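Local structure of RNase III inhibitor (Mycobacterium tuberculosis, 5M3I) at residues 23-28 against 117-122; 68-73 against 83-88; 108-113 against 147-152. The protein is a macro domain protein, named an RNase III inhibitor, whose single chain folds as a mixed beta sheet flanked by helices. All blocks are in the same frame, centred on the assembly; numbering follows the deposited sequence.

Contacts 1 and 2 lie in one sheet and share a border, where strands 26-31 and 83-88 are neighbours and a backbone hydrogen bond joins L27 to I85. Both are partly buried, contact 2 nearest the chain centre: contact 1 joins parallel inner strands, contact 2 an antiparallel edge hairpin. Backbone hydrogen bonds hold them with side-chain help, from S120 and, weakly, E25 in contact 1 and from N86 in contact 2. Contact 3, though farther out, is a buried apolar contact of helix 99-115 with the loop before strand 153-156, without a hydrogen bond across and with Q148 at its exposed margin. Its D108 reaches M70 of contact 2, and I113 touches V121 of contact 1.

Contact 1. Residues 23-28 against 117-122; sequences DTEALV and NIASVA
Strands 26-28 and 120-122 run parallel, their axes 4.7 Å apart at 29°, with A26 paired to V121 and L27 to A122. Three backbone bonds join them: A26 N to S120 O, A122 N to A26 O and, straightest of the three, V28 N to A122 O at 2.9 Å. At the start of the pairing, S120 turns its hydroxyl toward segment 23-28: OG sits between its own backbone N and carbonyl carbon (chi1 74°) and accepts from E25 N at 2.8 Å, with 158° at the hydrogen. E25 N also leans weakly on S120 O. The glutamate chain then runs out extended alongside 118-119, where OE2 takes a weak bond from A119 N at 3.3 Å. A26 O is gripped twice: T24 OG1 comes from within its own segment, at 2.8 Å and well above the carbonyl plane, while A122 N arrives from the opposite face of that plane. The apolar side chains divide between the two faces of the sheet. On one, A26 CB meets I118 CG2 at 3.9 Å and V121 CG2, which in turn touches V28 CG2 at 3.7 Å. On the other, L27 CD2 rests against A122 CB. In the macro domain's mixed sheet these are two inner strands, flanked by 83-88 beyond 26-31 and by 153-156 beyond 120-123. I113 of helix 99-115 packs on I118 and V121 from the A26 face, and T24 leans on V155 of strand 153-156.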
ATOM      1  N   ASP A  23      -1.878 -14.288  -0.214  1.00 65.30           N
ATOM      2  CA  ASP A  23      -2.756 -14.900   0.768  1.00 73.35           C
ATOM      3  C   ASP A  23      -2.563 -14.181   2.107  1.00 69.59           C
ATOM      4  O   ASP A  23      -2.056 -14.761   3.073  1.00 71.21           O
ATOM      5  CB  ASP A  23      -2.429 -16.404   0.885  1.00 80.71           C
ATOM      6  CG  ASP A  23      -3.367 -17.143   1.832  1.00 89.38           C
ATOM      7  OD1 ASP A  23      -4.581 -16.807   1.885  1.00 97.74           O
ATOM      8  OD2 ASP A  23      -2.880 -18.053   2.535  1.00 95.26           O
ATOM      9  N   THR A  24      -2.932 -12.905   2.128  1.00 63.25           N
ATOM     10  CA  THR A  24      -2.762 -12.081   3.312  1.00 59.09           C
ATOM     11  C   THR A  24      -4.074 -11.407   3.668  1.00 57.38           C
ATOM     12  O   THR A  24      -5.021 -11.328   2.885  1.00 57.55           O
ATOM     13  CB  THR A  24      -1.646 -11.011   3.139  1.00 56.36           C
ATOM     14  OG1 THR A  24      -1.932 -10.184   2.011  1.00 56.88           O
ATOM     15  CG2 THR A  24      -0.292 -11.665   2.954  1.00 55.53           C
ATOM     16  N   GLU A  25      -4.117 -10.927   4.881  1.00 56.33           N
ATOM     17  CA  GLU A  25      -5.303 -10.269   5.410  1.00 58.45           C
ATOM     18  C   GLU A  25      -5.474  -8.860   4.830  1.00 55.94           C
ATOM     19  O   GLU A  25      -6.599  -8.403   4.647  1.00 56.37           O
ATOM     20  CB  GLU A  25      -5.139 -10.231   6.920  1.00 64.51           C
ATOM     21  CG  GLU A  25      -6.375  -9.863   7.675  1.00 75.83           C
ATOM     22  CD  GLU A  25      -6.214 -10.067   9.185  1.00 80.32           C
ATOM     23  OE1 GLU A  25      -6.791  -9.253   9.947  1.00 80.43           O
ATOM     24  OE2 GLU A  25      -5.526 -11.029   9.583  1.00 81.67           O
ATOM     25  N   ALA A  26      -4.351  -8.178   4.541  1.00 51.10           N
ATOM     26  CA  ALA A  26      -4.369  -6.865   3.892  1.00 51.12           C
ATOM     27  C   ALA A  26      -3.463  -6.834   2.664  1.00 48.88           C
ATOM     28  O   ALA A  26      -2.463  -7.547   2.591  1.00 47.95           O
ATOM     29  CB  ALA A  26      -3.944  -5.780   4.863  1.00 51.65           C
ATOM     30  N   LEU A  27      -3.845  -6.005   1.700  1.00 48.13           N
ATOM     31  CA  LEU A  27      -2.979  -5.690   0.569  1.00 46.67           C
ATOM     32  C   LEU A  27      -2.729  -4.212   0.572  1.00 46.60           C
ATOM     33  O   LEU A  27      -3.665  -3.448   0.788  1.00 48.01           O
ATOM     34  CB  LEU A  27      -3.662  -6.064  -0.733  1.00 49.38           C
ATOM     35  CG  LEU A  27      -4.178  -7.488  -0.877  1.00 50.94           C
ATOM     36  CD1 LEU A  27      -4.892  -7.613  -2.212  1.00 55.33           C
ATOM     37  CD2 LEU A  27      -3.033  -8.467  -0.808  1.00 53.13           C
ATOM     38  N   VAL A  28      -1.486  -3.804   0.318  1.00 45.80           N
ATOM     39  CA  VAL A  28      -1.155  -2.401   0.106  1.00 44.22           C
ATOM     40  C   VAL A  28      -1.102  -2.014  -1.388  1.00 45.92           C
ATOM     41  O   VAL A  28      -0.519  -2.704  -2.224  1.00 47.99           O
ATOM     42  CB  VAL A  28       0.163  -2.046   0.752  1.00 43.67           C
ATOM     43  CG1 VAL A  28       0.495  -0.574   0.514  1.00 44.08           C
ATOM     44  CG2 VAL A  28       0.135  -2.364   2.236  1.00 42.47           C
ATOM     45  N   ASN A 117      -5.656  -4.635  14.005  1.00 60.34           N
ATOM     46  CA  ASN A 117      -5.183  -5.959  14.350  1.00 64.37           C
ATOM     47  C   ASN A 117      -4.939  -6.865  13.146  1.00 63.53           C
ATOM     48  O   ASN A 117      -5.259  -8.067  13.155  1.00 62.83           O
ATOM     49  CB  ASN A 117      -6.184  -6.616  15.373  1.00 71.53           C
ATOM     50  CG  ASN A 117      -5.454  -7.372  16.470  1.00 75.73           C
ATOM     51  OD1 ASN A 117      -4.277  -7.126  16.759  1.00 75.91           O
ATOM     52  ND2 ASN A 117      -6.153  -8.301  17.089  1.00 81.80           N
ATOM     53  N   ILE A 118      -4.324  -6.294  12.105  1.00 60.67           N
ATOM     54  CA  ILE A 118      -4.028  -7.044  10.896  1.00 57.25           C
ATOM     55  C   ILE A 118      -2.874  -8.013  11.212  1.00 55.67           C
ATOM     56  O   ILE A 118      -1.874  -7.621  11.799  1.00 57.96           O
ATOM     57  CB  ILE A 118      -3.747  -6.072   9.731  1.00 57.18           C
ATOM     58  CG1 ILE A 118      -5.070  -5.432   9.303  1.00 59.06           C
ATOM     59  CG2 ILE A 118      -3.087  -6.778   8.549  1.00 55.82           C
ATOM     60  CD1 ILE A 118      -4.899  -4.154   8.502  1.00 57.23           C
ATOM     61  N   ALA A 119      -3.070  -9.290  10.903  1.00 55.47           N
ATOM     62  CA  ALA A 119      -2.062 -10.360  11.131  1.00 54.58           C
ATOM     63  C   ALA A 119      -1.040 -10.500   9.976  1.00 56.13           C
ATOM     64  O   ALA A 119       0.042 -11.025  10.176  1.00 58.28           O
ATOM     65  CB  ALA A 119      -2.772 -11.682  11.287  1.00 53.87           C
ATOM     66  N   SER A 120      -1.417 -10.062   8.775  1.00 52.83           N
ATOM     67  CA  SER A 120      -0.585 -10.260   7.633  1.00 53.66           C
ATOM     68  C   SER A 120      -0.884  -9.197   6.578  1.00 51.36           C
ATOM     69  O   SER A 120      -2.043  -8.833   6.379  1.00 54.16           O
ATOM     70  CB  SER A 120      -0.759 -11.695   7.073  1.00 51.10           C
ATOM     71  OG  SER A 120      -1.980 -11.834   6.391  1.00 51.92           O
ATOM     72  N   VAL A 121       0.170  -8.772   5.886  1.00 48.93           N
ATOM     73  CA  VAL A 121       0.053  -7.776   4.833  1.00 48.45           C
ATOM     74  C   VAL A 121       1.054  -8.030   3.682  1.00 45.08           C
ATOM     75  O   VAL A 121       2.152  -8.537   3.904  1.00 45.19           O
ATOM     76  CB  VAL A 121       0.195  -6.392   5.452  1.00 47.79           C
ATOM     77  CG1 VAL A 121       1.534  -6.250   6.061  1.00 49.18           C
ATOM     78  CG2 VAL A 121      -0.015  -5.318   4.416  1.00 49.28           C
ATOM     79  N   ALA A 122       0.628  -7.718   2.466  1.00 43.66           N
ATOM     80  CA  ALA A 122       1.478  -7.805   1.265  1.00 43.93           C
ATOM     81  C   ALA A 122       1.735  -6.402   0.825  1.00 45.05           C
ATOM     82  O   ALA A 122       0.781  -5.598   0.680  1.00 43.50           O
ATOM     83  CB  ALA A 122       0.804  -8.589   0.154  1.00 44.46           C
TER

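Contact 2. Residues 68-73 against 83-88; sequences GKMFVV and HIINFP
The carbonyl oxygen F71 O takes two hydrogen bonds from one residue: N86 N at 3.0 Å and N86 ND2 at 3.1 Å, arriving from opposite faces of the carbonyl plane. The oxygen lies close to the amide plane of N86, and with OD1 bound by N29 ND2 of strand 26-31 both ends of the amide are fixed. F71 and N86 point the same way, side by side, ring and amide planes 32° apart, ND2 at the ring edge. F71 N returns a bond to N86 O, nearly straight at 168°, and V73 and I84 exchange a second backbone pair. F71-N86 and V73-I84 are thus the hydrogen-bonded pairs of an antiparallel hairpin, and V72-I85 between them is the non-hydrogen-bonded one; its strand 71-74 forms an edge of the macro domain sheet. On the V72-I85 side M70 bends at chi2 and chi3, which folds its end back over F87. CE stands over one face of that ring, 3.9 Å from the centroid, a CH-pi contact, while SD makes an oblique Met-aromatic contact from 4.3 Å. SD also meets I85 CG2 at 3.6 Å, and CE reaches P88 CD. L109 of helix 99-115 touches both M70 and I85, whereas on the other face M52 of helix 50-61 lies against V73 and N86.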
ATOM      1  N   GLY A  68       1.067  10.679   3.954  1.00 56.48           N
ATOM      2  CA  GLY A  68       1.335  10.377   5.353  1.00 58.21           C
ATOM      3  C   GLY A  68       0.154   9.737   6.067  1.00 59.04           C
ATOM      4  O   GLY A  68       0.206   9.520   7.274  1.00 64.56           O
ATOM      5  N   LYS A  69      -0.900   9.460   5.326  1.00 57.33           N
ATOM      6  CA  LYS A  69      -2.135   8.947   5.856  1.00 59.48           C
ATOM      7  C   LYS A  69      -2.650   7.848   4.909  1.00 55.42           C
ATOM      8  O   LYS A  69      -2.870   8.086   3.742  1.00 50.71           O
ATOM      9  CB  LYS A  69      -3.117  10.109   5.977  1.00 67.09           C
ATOM     10  CG  LYS A  69      -4.544   9.773   6.365  1.00 75.91           C
ATOM     11  CD  LYS A  69      -5.233  11.063   6.863  1.00 86.90           C
ATOM     12  CE  LYS A  69      -6.685  11.200   6.413  1.00 91.38           C
ATOM     13  NZ  LYS A  69      -7.606  10.381   7.261  1.00 95.01           N
ATOM     14  N   MET A  70      -2.823   6.649   5.438  1.00 52.65           N
ATOM     15  CA  MET A  70      -3.415   5.594   4.687  1.00 51.15           C
ATOM     16  C   MET A  70      -4.888   5.905   4.425  1.00 54.01           C
ATOM     17  O   MET A  70      -5.572   6.430   5.318  1.00 58.05           O
ATOM     18  CB  MET A  70      -3.276   4.261   5.456  1.00 49.63           C
ATOM     19  CG  MET A  70      -1.841   3.784   5.764  1.00 49.40           C
ATOM     20  SD  MET A  70      -0.734   3.644   4.326  1.00 50.92           S
ATOM     21  CE  MET A  70      -0.014   5.299   4.303  1.00 51.05           C
ATOM     22  N   PHE A  71      -5.374   5.537   3.242  1.00 51.19           N
ATOM     23  CA  PHE A  71      -6.788   5.457   2.988  1.00 52.74           C
ATOM     24  C   PHE A  71      -7.239   3.994   2.928  1.00 54.32           C
ATOM     25  O   PHE A  71      -6.912   3.272   1.972  1.00 52.53           O
ATOM     26  CB  PHE A  71      -7.128   6.195   1.715  1.00 54.49           C
ATOM     27  CG  PHE A  71      -8.591   6.251   1.426  1.00 56.46           C
ATOM     28  CD1 PHE A  71      -9.432   7.050   2.208  1.00 57.43           C
ATOM     29  CD2 PHE A  71      -9.132   5.479   0.424  1.00 58.98           C
ATOM     30  CE1 PHE A  71     -10.798   7.074   1.979  1.00 62.08           C
ATOM     31  CE2 PHE A  71     -10.508   5.493   0.187  1.00 64.34           C
ATOM     32  CZ  PHE A  71     -11.342   6.296   0.957  1.00 63.50           C
ATOM     33  N   VAL A  72      -7.962   3.535   3.953  1.00 53.31           N
ATOM     34  CA  VAL A  72      -8.214   2.108   4.136  1.00 55.20           C
ATOM     35  C   VAL A  72      -9.648   1.773   3.774  1.00 56.93           C
ATOM     36  O   VAL A  72     -10.548   2.460   4.204  1.00 64.07           O
ATOM     37  CB  VAL A  72      -7.950   1.682   5.600  1.00 57.48           C
ATOM     38  CG1 VAL A  72      -8.089   0.174   5.768  1.00 57.38           C
ATOM     39  CG2 VAL A  72      -6.536   2.087   6.012  1.00 57.24           C
ATOM     40  N   VAL A  73      -9.854   0.692   3.051  1.00 58.32           N
ATOM     41  CA  VAL A  73     -11.188   0.224   2.701  1.00 63.15           C
ATOM     42  C   VAL A  73     -11.304  -1.285   2.993  1.00 63.25           C
ATOM     43  O   VAL A  73     -10.372  -2.048   2.739  1.00 59.16           O
ATOM     44  CB  VAL A  73     -11.478   0.491   1.203  1.00 64.95           C
ATOM     45  CG1 VAL A  73     -12.914   0.134   0.877  1.00 72.26           C
ATOM     46  CG2 VAL A  73     -11.267   1.963   0.810  1.00 66.62           C
ATOM     47  N   HIS A  83      -8.769  -6.126   3.857  1.00 57.39           N
ATOM     48  CA  HIS A  83      -8.491  -4.695   3.765  1.00 55.52           C
ATOM     49  C   HIS A  83      -7.584  -4.346   2.597  1.00 55.49           C
ATOM     50  O   HIS A  83      -6.613  -5.048   2.319  1.00 54.02           O
ATOM     51  CB  HIS A  83      -7.801  -4.196   5.029  1.00 54.56           C
ATOM     52  CG  HIS A  83      -8.567  -4.469   6.280  1.00 58.23           C
ATOM     53  ND1 HIS A  83      -9.677  -3.733   6.645  1.00 63.94           N
ATOM     54  CD2 HIS A  83      -8.394  -5.398   7.245  1.00 56.83           C
ATOM     55  CE1 HIS A  83     -10.158  -4.203   7.777  1.00 61.66           C
ATOM     56  NE2 HIS A  83      -9.392  -5.207   8.162  1.00 61.56           N
ATOM     57  N   ILE A  84      -7.896  -3.238   1.944  1.00 54.13           N
ATOM     58  CA  ILE A  84      -7.004  -2.607   1.013  1.00 54.07           C
ATOM     59  C   ILE A  84      -6.511  -1.346   1.672  1.00 51.97           C
ATOM     60  O   ILE A  84      -7.310  -0.465   2.020  1.00 52.34           O
ATOM     61  CB  ILE A  84      -7.713  -2.191  -0.313  1.00 55.49           C
ATOM     62  CG1 ILE A  84      -8.549  -3.329  -0.886  1.00 55.29           C
ATOM     63  CG2 ILE A  84      -6.682  -1.675  -1.315  1.00 55.61           C
ATOM     64  CD1 ILE A  84      -7.796  -4.612  -1.069  1.00 58.37           C
ATOM     65  N   ILE A  85      -5.194  -1.246   1.828  1.00 51.74           N
ATOM     66  CA  ILE A  85      -4.548  -0.079   2.413  1.00 49.69           C
ATOM     67  C   ILE A  85      -3.918   0.691   1.267  1.00 49.28           C
ATOM     68  O   ILE A  85      -2.908   0.281   0.695  1.00 48.85           O
ATOM     69  CB  ILE A  85      -3.500  -0.492   3.423  1.00 48.76           C
ATOM     70  CG1 ILE A  85      -4.132  -1.399   4.482  1.00 50.92           C
ATOM     71  CG2 ILE A  85      -2.887   0.741   4.064  1.00 50.23           C
ATOM     72  CD1 ILE A  85      -3.138  -2.055   5.420  1.00 50.08           C
ATOM     73  N   ASN A  86      -4.540   1.810   0.911  1.00 50.49           N
ATOM     74  CA  ASN A  86      -4.047   2.650  -0.161  1.00 48.88           C
ATOM     75  C   ASN A  86      -3.038   3.604   0.417  1.00 45.46           C
ATOM     76  O   ASN A  86      -3.378   4.473   1.199  1.00 46.29           O
ATOM     77  CB  ASN A  86      -5.184   3.405  -0.812  1.00 52.48           C
ATOM     78  CG  ASN A  86      -6.149   2.475  -1.520  1.00 55.47           C
ATOM     79  OD1 ASN A  86      -5.863   1.992  -2.614  1.00 55.47           O
ATOM     80  ND2 ASN A  86      -7.324   2.254  -0.925  1.00 55.00           N
ATOM     81  N   PHE A  87      -1.785   3.429   0.017  1.00 44.31           N
ATOM     82  CA  PHE A  87      -0.627   4.175   0.552  1.00 44.09           C
ATOM     83  C   PHE A  87      -0.275   5.263  -0.451  1.00 47.61           C
ATOM     84  O   PHE A  87       0.119   4.960  -1.576  1.00 46.12           O
ATOM     85  CB  PHE A  87       0.512   3.169   0.667  1.00 46.01           C
ATOM     86  CG  PHE A  87       1.717   3.640   1.363  1.00 44.87           C
ATOM     87  CD1 PHE A  87       2.380   4.779   0.940  1.00 47.66           C
ATOM     88  CD2 PHE A  87       2.208   2.938   2.429  1.00 44.12           C
ATOM     89  CE1 PHE A  87       3.496   5.203   1.593  1.00 47.48           C
ATOM     90  CE2 PHE A  87       3.295   3.389   3.123  1.00 46.18           C
ATOM     91  CZ  PHE A  87       3.973   4.504   2.666  1.00 46.44           C
ATOM     92  N   PRO A  88      -0.434   6.559  -0.071  1.00 49.84           N
ATOM     93  CA  PRO A  88      -0.072   7.614  -1.051  1.00 48.09           C
ATOM     94  C   PRO A  88       1.414   7.748  -1.232  1.00 45.62           C
ATOM     95  O   PRO A  88       2.111   8.012  -0.294  1.00 46.26           O
ATOM     96  CB  PRO A  88      -0.685   8.889  -0.437  1.00 48.89           C
ATOM     97  CG  PRO A  88      -1.831   8.354   0.420  1.00 48.07           C
ATOM     98  CD  PRO A  88      -1.197   7.143   1.057  1.00 48.17           C
TER

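Contact 3. Residues 108-113 against 147-152; sequences DLIRVI and QQLPDV
I110 and I113, one turn apart on helix 99-115, carry the apolar contact with segment 147-152. Both isoleucines present CG2, which stands opposite the backbone N about the CA-CB bond (CG1 at chi1 -72° and -75°), to the incoming loop. L149 sends one methyl to each: CD2 approaches I110 CG2 at 4.1 Å, and CD1 approaches I113 CG2 at 4.0 Å with I113 CD1 close by. V152 follows from the far end of the loop, its CG2 meeting I113 CG2 at 3.8 Å, so that this methyl is touched by two loop residues. Towards the start of the loop, the extended chain of Q148 crosses I110 at about a right angle and brings NE2 to 3.7 Å from I110 CD1, a van der Waals contact between an amide and a methyl. No hydrogen bond joins the two segments.

The polar interactions lie within each segment or lead elsewhere. In the loop, V152 N bonds back to L149 O at 3.0 Å in a type I turn, which carries the chain past P150 and D151 and lets L149 and V152 both point at the helix. Q148 O accepts from R114 NH2 farther along the helix. On another side of the helix, R111 holds D108 side-on, NE and NH2 both directed to OD1 and NE at 2.6 Å; R111 NH1 has a second partner in E115, and D108 OD2 accepts from M70 N.

F146 of helix 135-147 also packs on I113, and A145 on I110. The type I turn lies in the link from helix 135-147 to strand 153-156, and L149 and V152 pack it on the neighbouring helix 99-115, in a helical layer of the alpha/beta macro domain fold.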
ATOM      1  N   ASP A 108       2.048   5.806   9.378  1.00 50.94           N
ATOM      2  CA  ASP A 108       0.628   5.557   9.489  1.00 50.57           C
ATOM      3  C   ASP A 108       0.282   4.127   9.101  1.00 50.85           C
ATOM      4  O   ASP A 108      -0.724   3.586   9.577  1.00 51.51           O
ATOM      5  CB  ASP A 108      -0.173   6.540   8.687  1.00 51.69           C
ATOM      6  CG  ASP A 108      -1.616   6.599   9.118  1.00 54.59           C
ATOM      7  OD1 ASP A 108      -1.880   6.898  10.296  1.00 59.96           O
ATOM      8  OD2 ASP A 108      -2.526   6.409   8.287  1.00 58.26           O
ATOM      9  N   LEU A 109       1.056   3.520   8.213  1.00 49.58           N
ATOM     10  CA  LEU A 109       0.817   2.129   7.876  1.00 50.46           C
ATOM     11  C   LEU A 109       0.947   1.247   9.135  1.00 54.04           C
ATOM     12  O   LEU A 109       0.124   0.358   9.323  1.00 51.20           O
ATOM     13  CB  LEU A 109       1.792   1.615   6.821  1.00 48.77           C
ATOM     14  CG  LEU A 109       1.627   0.129   6.447  1.00 49.77           C
ATOM     15  CD1 LEU A 109       0.253  -0.174   5.860  1.00 48.93           C
ATOM     16  CD2 LEU A 109       2.712  -0.275   5.447  1.00 49.19           C
ATOM     17  N   ILE A 110       1.978   1.488   9.950  1.00 53.32           N
ATOM     18  CA  ILE A 110       2.174   0.733  11.163  1.00 56.16           C
ATOM     19  C   ILE A 110       0.996   0.964  12.108  1.00 58.91           C
ATOM     20  O   ILE A 110       0.470   0.029  12.699  1.00 59.90           O
ATOM     21  CB  ILE A 110       3.453   1.187  11.874  1.00 59.54           C
ATOM     22  CG1 ILE A 110       4.684   0.702  11.104  1.00 59.95           C
ATOM     23  CG2 ILE A 110       3.495   0.709  13.312  1.00 61.17           C
ATOM     24  CD1 ILE A 110       5.954   1.395  11.562  1.00 61.22           C
ATOM     25  N   ARG A 111       0.621   2.214  12.268  1.00 60.40           N
ATOM     26  CA  ARG A 111      -0.479   2.570  13.140  1.00 62.75           C
ATOM     27  C   ARG A 111      -1.765   1.852  12.709  1.00 60.12           C
ATOM     28  O   ARG A 111      -2.477   1.337  13.509  1.00 62.91           O
ATOM     29  CB  ARG A 111      -0.697   4.084  13.126  1.00 66.28           C
ATOM     30  CG  ARG A 111      -1.762   4.553  14.116  1.00 74.44           C
ATOM     31  CD  ARG A 111      -2.125   6.025  13.950  1.00 81.28           C
ATOM     32  NE  ARG A 111      -2.785   6.275  12.662  1.00 86.21           N
ATOM     33  CZ  ARG A 111      -4.033   5.913  12.327  1.00 89.04           C
ATOM     34  NH1 ARG A 111      -4.821   5.278  13.180  1.00 91.59           N
ATOM     35  NH2 ARG A 111      -4.496   6.199  11.114  1.00 88.31           N
ATOM     36  N   VAL A 112      -2.028   1.799  11.420  1.00 59.02           N
ATOM     37  CA  VAL A 112      -3.251   1.201  10.930  1.00 59.25           C
ATOM     38  C   VAL A 112      -3.269  -0.327  11.148  1.00 55.71           C
ATOM     39  O   VAL A 112      -4.324  -0.921  11.411  1.00 55.16           O
ATOM     40  CB  VAL A 112      -3.448   1.606   9.450  1.00 60.18           C
ATOM     41  CG1 VAL A 112      -4.422   0.712   8.712  1.00 62.50           C
ATOM     42  CG2 VAL A 112      -3.887   3.060   9.382  1.00 63.55           C
ATOM     43  N   ILE A 113      -2.123  -0.969  10.936  1.00 52.81           N
ATOM     44  CA  ILE A 113      -2.023  -2.405  11.115  1.00 53.47           C
ATOM     45  C   ILE A 113      -2.299  -2.749  12.574  1.00 54.77           C
ATOM     46  O   ILE A 113      -2.918  -3.766  12.842  1.00 56.33           O
ATOM     47  CB  ILE A 113      -0.659  -2.950  10.601  1.00 51.75           C
ATOM     48  CG1 ILE A 113      -0.668  -2.984   9.063  1.00 50.09           C
ATOM     49  CG2 ILE A 113      -0.370  -4.344  11.140  1.00 50.83           C
ATOM     50  CD1 ILE A 113       0.686  -3.024   8.418  1.00 49.59           C
ATOM     51  N   GLN A 147       9.870  -4.528  11.294  1.00 60.98           N
ATOM     52  CA  GLN A 147      10.476  -4.965  12.527  1.00 64.19           C
ATOM     53  C   GLN A 147       9.804  -4.380  13.791  1.00 67.21           C
ATOM     54  O   GLN A 147       9.991  -4.932  14.875  1.00 64.12           O
ATOM     55  CB  GLN A 147      11.953  -4.650  12.515  1.00 66.28           C
ATOM     56  CG  GLN A 147      12.653  -5.611  11.584  1.00 69.11           C
ATOM     57  CD  GLN A 147      14.088  -5.267  11.399  1.00 70.43           C
ATOM     58  OE1 GLN A 147      14.487  -4.159  11.634  1.00 70.79           O
ATOM     59  NE2 GLN A 147      14.871  -6.224  10.957  1.00 76.92           N
ATOM     60  N   GLN A 148       9.047  -3.286  13.659  1.00 63.85           N
ATOM     61  CA  GLN A 148       8.228  -2.801  14.760  1.00 68.67           C
ATOM     62  C   GLN A 148       6.905  -3.555  14.913  1.00 66.58           C
ATOM     63  O   GLN A 148       6.173  -3.305  15.854  1.00 65.52           O
ATOM     64  CB  GLN A 148       7.920  -1.317  14.607  1.00 72.10           C
ATOM     65  CG  GLN A 148       9.120  -0.397  14.401  1.00 76.54           C
ATOM     66  CD  GLN A 148       8.761   1.056  14.539  1.00 82.63           C
ATOM     67  OE1 GLN A 148       8.227   1.505  15.579  1.00 90.22           O
ATOM     68  NE2 GLN A 148       9.112   1.824  13.527  1.00 83.17           N
ATOM     69  N   LEU A 149       6.625  -4.514  14.030  1.00 64.02           N
ATOM     70  CA  LEU A 149       5.428  -5.327  14.136  1.00 62.27           C
ATOM     71  C   LEU A 149       5.829  -6.794  14.154  1.00 63.49           C
ATOM     72  O   LEU A 149       5.538  -7.526  13.213  1.00 60.23           O
ATOM     73  CB  LEU A 149       4.524  -5.039  12.970  1.00 58.41           C
ATOM     74  CG  LEU A 149       4.034  -3.592  12.843  1.00 58.95           C
ATOM     75  CD1 LEU A 149       3.457  -3.395  11.477  1.00 54.91           C
ATOM     76  CD2 LEU A 149       3.014  -3.279  13.912  1.00 59.61           C
ATOM     77  N   PRO A 150       6.485  -7.232  15.246  1.00 66.39           N
ATOM     78  CA  PRO A 150       7.049  -8.590  15.298  1.00 66.49           C
ATOM     79  C   PRO A 150       6.033  -9.732  15.212  1.00 67.28           C
ATOM     80  O   PRO A 150       6.443 -10.847  14.902  1.00 69.47           O
ATOM     81  CB  PRO A 150       7.761  -8.631  16.652  1.00 68.27           C
ATOM     82  CG  PRO A 150       7.073  -7.598  17.487  1.00 68.68           C
ATOM     83  CD  PRO A 150       6.664  -6.509  16.523  1.00 67.69           C
ATOM     84  N   ASP A 151       4.742  -9.482  15.426  1.00 67.13           N
ATOM     85  CA  ASP A 151       3.710 -10.530  15.232  1.00 69.57           C
ATOM     86  C   ASP A 151       2.934 -10.452  13.899  1.00 65.31           C
ATOM     87  O   ASP A 151       1.918 -11.148  13.725  1.00 61.84           O
ATOM     88  CB  ASP A 151       2.723 -10.503  16.403  1.00 77.10           C
ATOM     89  CG  ASP A 151       3.403 -10.768  17.739  1.00 89.63           C
ATOM     90  OD1 ASP A 151       4.201 -11.755  17.857  1.00 95.20           O
ATOM     91  OD2 ASP A 151       3.138  -9.985  18.685  1.00 95.06           O
ATOM     92  N   VAL A 152       3.386  -9.612  12.965  1.00 59.67           N
ATOM     93  CA  VAL A 152       2.709  -9.470  11.681  1.00 58.84           C
ATOM     94  C   VAL A 152       3.568 -10.179  10.614  1.00 58.49           C
ATOM     95  O   VAL A 152       4.787 -10.078  10.632  1.00 58.47           O
ATOM     96  CB  VAL A 152       2.519  -7.977  11.346  1.00 56.64           C
ATOM     97  CG1 VAL A 152       1.896  -7.784   9.987  1.00 55.46           C
ATOM     98  CG2 VAL A 152       1.630  -7.327  12.397  1.00 59.32           C
TER